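Local coordinates for phage terminase large subunit (Thermus phage G20c, PDB 5M1K), which probably cuts the viral genome to begin and end packaging, as the RNase H-like nuclease part of the ATP-driven DNA-packaging motor, at residues Ser50-Leu55 against Ala78-Leu83. Sequence-based numbering, arbitrary orientation.
Sequences SVFSVL and ARLKAL
Phe52 points from the strand toward helix 73-86 and lays one face of its ring against Leu80. Its CG stands anti to the carbonyl carbon (chi1 -51°), and this turns the ring's face to Leu80. Leu80 CD1 sits over that face, 4.0 Å from the ring centroid and 13° off the normal, a CH-pi contact. The two side chains run at about a right angle to each other. Phe52 CE2 also lies 3.9 Å from Leu80 CB. Arg79 CB lies at the ring edge, near its plane; the rest of the side chain leads away, and NE forms a salt bridge with Asp75. Leu80 also touches Ile39 and Phe43. Phe52 CB is 3.7 Å from Leu83 CD2. Ser53 faces away from the helix, and its OG bonds to Ser181 of helix 177-186. Val54 then meets Leu83 tip to tip. Val54 CG2 presses on Leu83 CG at 3.4 Å, tighter than usual for two carbons. The strand and helix segments run nearly parallel, 7° apart, with axes 10.1 Å from each other. No hydrogen bond joins them. Between these segments the helix therefore packs on the central RNase H-like sheet through apolar contact, beside the strand carrying Asp42, a probable magnesium ligand.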
ATOM      1  N   SER A  50      -0.425  -3.089   9.492  0.50 10.21           N
ATOM      2  CA  SER A  50       0.670  -2.677   8.624  0.50  9.38           C
ATOM      3  C   SER A  50       0.537  -3.464   7.342  0.50  8.77           C
ATOM      4  O   SER A  50       0.267  -4.658   7.387  0.50  8.47           O
ATOM      5  CB  SER A  50       2.016  -2.993   9.262  0.50  9.43           C
ATOM      6  OG  SER A  50       2.151  -2.323  10.503  0.50  9.13           O
ATOM      7  N   VAL A  51       0.737  -2.791   6.213  1.00  8.42           N
ATOM      8  CA  VAL A  51       0.546  -3.381   4.883  1.00  8.28           C
ATOM      9  C   VAL A  51       1.744  -3.046   4.004  1.00  7.75           C
ATOM     10  O   VAL A  51       2.108  -1.871   3.848  1.00  7.79           O
ATOM     11  CB  VAL A  51      -0.746  -2.913   4.207  1.00  8.20           C
ATOM     12  CG1 VAL A  51      -0.936  -3.659   2.887  1.00  8.57           C
ATOM     13  CG2 VAL A  51      -1.927  -3.143   5.125  1.00  8.54           C
ATOM     14  N   PHE A  52       2.328  -4.093   3.414  1.00  7.49           N
ATOM     15  CA  PHE A  52       3.467  -3.975   2.513  1.00  8.00           C
ATOM     16  C   PHE A  52       3.054  -4.517   1.150  1.00  8.02           C
ATOM     17  O   PHE A  52       2.684  -5.672   1.067  1.00  8.36           O
ATOM     18  CB  PHE A  52       4.675  -4.764   3.045  1.00  8.39           C
ATOM     19  CG  PHE A  52       5.045  -4.469   4.476  1.00  8.85           C
ATOM     20  CD1 PHE A  52       4.889  -3.203   5.029  1.00  8.93           C
ATOM     21  CD2 PHE A  52       5.612  -5.459   5.267  1.00  9.42           C
ATOM     22  CE1 PHE A  52       5.236  -2.939   6.337  1.00  9.48           C
ATOM     23  CE2 PHE A  52       5.990  -5.181   6.569  1.00  9.92           C
ATOM     24  CZ  PHE A  52       5.799  -3.936   7.104  1.00  9.73           C
ATOM     25  N   SER A  53       3.106  -3.691   0.103  1.00  7.92           N
ATOM     26  CA  SER A  53       2.642  -4.065  -1.242  1.00  7.95           C
ATOM     27  C   SER A  53       3.825  -4.089  -2.191  1.00  7.58           C
ATOM     28  O   SER A  53       4.401  -3.030  -2.473  1.00  7.48           O
ATOM     29  CB  SER A  53       1.607  -3.059  -1.721  1.00  8.50           C
ATOM     30  OG  SER A  53       0.469  -3.068  -0.881  1.00  9.48           O
ATOM     31  N   VAL A  54       4.187  -5.276  -2.681  1.00  7.44           N
ATOM     32  CA  VAL A  54       5.306  -5.417  -3.597  1.00  7.89           C
ATOM     33  C   VAL A  54       4.803  -5.232  -5.026  1.00  8.06           C
ATOM     34  O   VAL A  54       3.993  -6.034  -5.511  1.00  8.11           O
ATOM     35  CB  VAL A  54       5.982  -6.797  -3.461  1.00  8.06           C
ATOM     36  CG1 VAL A  54       7.179  -6.885  -4.397  1.00  8.43           C
ATOM     37  CG2 VAL A  54       6.383  -7.095  -2.019  1.00  8.29           C
ATOM     38  N   LEU A  55       5.315  -4.192  -5.683  1.00  8.01           N
ATOM     39  CA  LEU A  55       4.929  -3.831  -7.050  1.00  8.44           C
ATOM     40  C   LEU A  55       6.061  -4.101  -8.037  1.00  8.62           C
ATOM     41  O   LEU A  55       7.185  -3.626  -7.863  1.00  8.52           O
ATOM     42  CB  LEU A  55       4.491  -2.358  -7.116  1.00  8.92           C
ATOM     43  CG  LEU A  55       4.129  -1.780  -8.483  1.00  9.37           C
ATOM     44  CD1 LEU A  55       2.937  -2.517  -9.063  1.00  9.49           C
ATOM     45  CD2 LEU A  55       3.824  -0.290  -8.375  1.00  9.81           C
ATOM     46  N   ALA A  78      11.590  -6.223  10.283  1.00 10.70           N
ATOM     47  CA  ALA A  78      12.226  -7.467   9.830  1.00 10.90           C
ATOM     48  C   ALA A  78      11.447  -8.113   8.668  1.00 10.76           C
ATOM     49  O   ALA A  78      12.040  -8.660   7.734  1.00 10.74           O
ATOM     50  CB  ALA A  78      12.358  -8.436  10.989  1.00 10.95           C
ATOM     51  N   ARG A  79      10.119  -8.079   8.742  1.00 10.78           N
ATOM     52  CA  ARG A  79       9.278  -8.649   7.685  1.00 11.68           C
ATOM     53  C   ARG A  79       9.431  -7.829   6.399  1.00 10.73           C
ATOM     54  O   ARG A  79       9.499  -8.389   5.288  1.00 10.12           O
ATOM     55  CB  ARG A  79       7.815  -8.689   8.129  1.00 12.90           C
ATOM     56  CG  ARG A  79       7.527  -9.626   9.291  1.00 15.86           C
ATOM     57  CD  ARG A  79       7.422 -11.077   8.900  1.00 19.08           C
ATOM     58  NE  ARG A  79       7.371 -11.915  10.097  1.00 21.88           N
ATOM     59  CZ  ARG A  79       7.403 -13.247  10.099  1.00 23.86           C
ATOM     60  NH1 ARG A  79       7.360 -13.904  11.259  1.00 25.38           N
ATOM     61  NH2 ARG A  79       7.470 -13.934   8.959  1.00 25.61           N
ATOM     62  N   LEU A  80       9.535  -6.511   6.539  1.00 10.23           N
ATOM     63  CA  LEU A  80       9.778  -5.641   5.402  1.00 10.45           C
ATOM     64  C   LEU A  80      11.134  -5.926   4.748  1.00  9.98           C
ATOM     65  O   LEU A  80      11.255  -6.006   3.509  1.00  9.65           O
ATOM     66  CB  LEU A  80       9.674  -4.188   5.846  1.00 10.74           C
ATOM     67  CG  LEU A  80       9.779  -3.117   4.775  1.00 10.75           C
ATOM     68  CD1 LEU A  80       8.697  -3.291   3.717  1.00 10.93           C
ATOM     69  CD2 LEU A  80       9.655  -1.778   5.474  1.00 11.28           C
ATOM     70  N   LYS A  81      12.158  -6.124   5.573  1.00 10.52           N
ATOM     71  CA  LYS A  81      13.498  -6.465   5.097  1.00 11.17           C
ATOM     72  C   LYS A  81      13.470  -7.776   4.308  1.00 10.33           C
ATOM     73  O   LYS A  81      14.048  -7.874   3.215  1.00  9.64           O
ATOM     74  CB  LYS A  81      14.473  -6.597   6.268  1.00 12.81           C
ATOM     75  CG  LYS A  81      15.925  -6.838   5.876  1.00 15.20           C
ATOM     76  CD  LYS A  81      16.799  -6.766   7.116  1.00 17.07           C
ATOM     77  CE  LYS A  81      18.277  -6.918   6.775  1.00 19.26           C
ATOM     78  NZ  LYS A  81      18.619  -8.345   6.547  1.00 21.16           N
ATOM     79  N   ALA A  82      12.796  -8.790   4.846  1.00  9.78           N
ATOM     80  CA  ALA A  82      12.723 -10.083   4.165  1.00  9.76           C
ATOM     81  C   ALA A  82      12.025  -9.959   2.817  1.00  9.63           C
ATOM     82  O   ALA A  82      12.479 -10.498   1.814  1.00  9.52           O
ATOM     83  CB  ALA A  82      12.029 -11.107   5.025  1.00 10.01           C
ATOM     84  N   LEU A  83      10.956  -9.193   2.770  1.00  9.45           N
ATOM     85  CA  LEU A  83      10.209  -9.006   1.535  1.00  9.87           C
ATOM     86  C   LEU A  83      11.053  -8.265   0.503  1.00  9.61           C
ATOM     87  O   LEU A  83      11.061  -8.608  -0.679  1.00  9.34           O
ATOM     88  CB  LEU A  83       8.939  -8.228   1.857  1.00 10.97           C
ATOM     89  CG  LEU A  83       7.791  -8.266   0.888  1.00 11.86           C
ATOM     90  CD1 LEU A  83       7.326  -9.686   0.639  1.00 11.75           C
ATOM     91  CD2 LEU A  83       6.650  -7.453   1.485  1.00 12.29           C
TER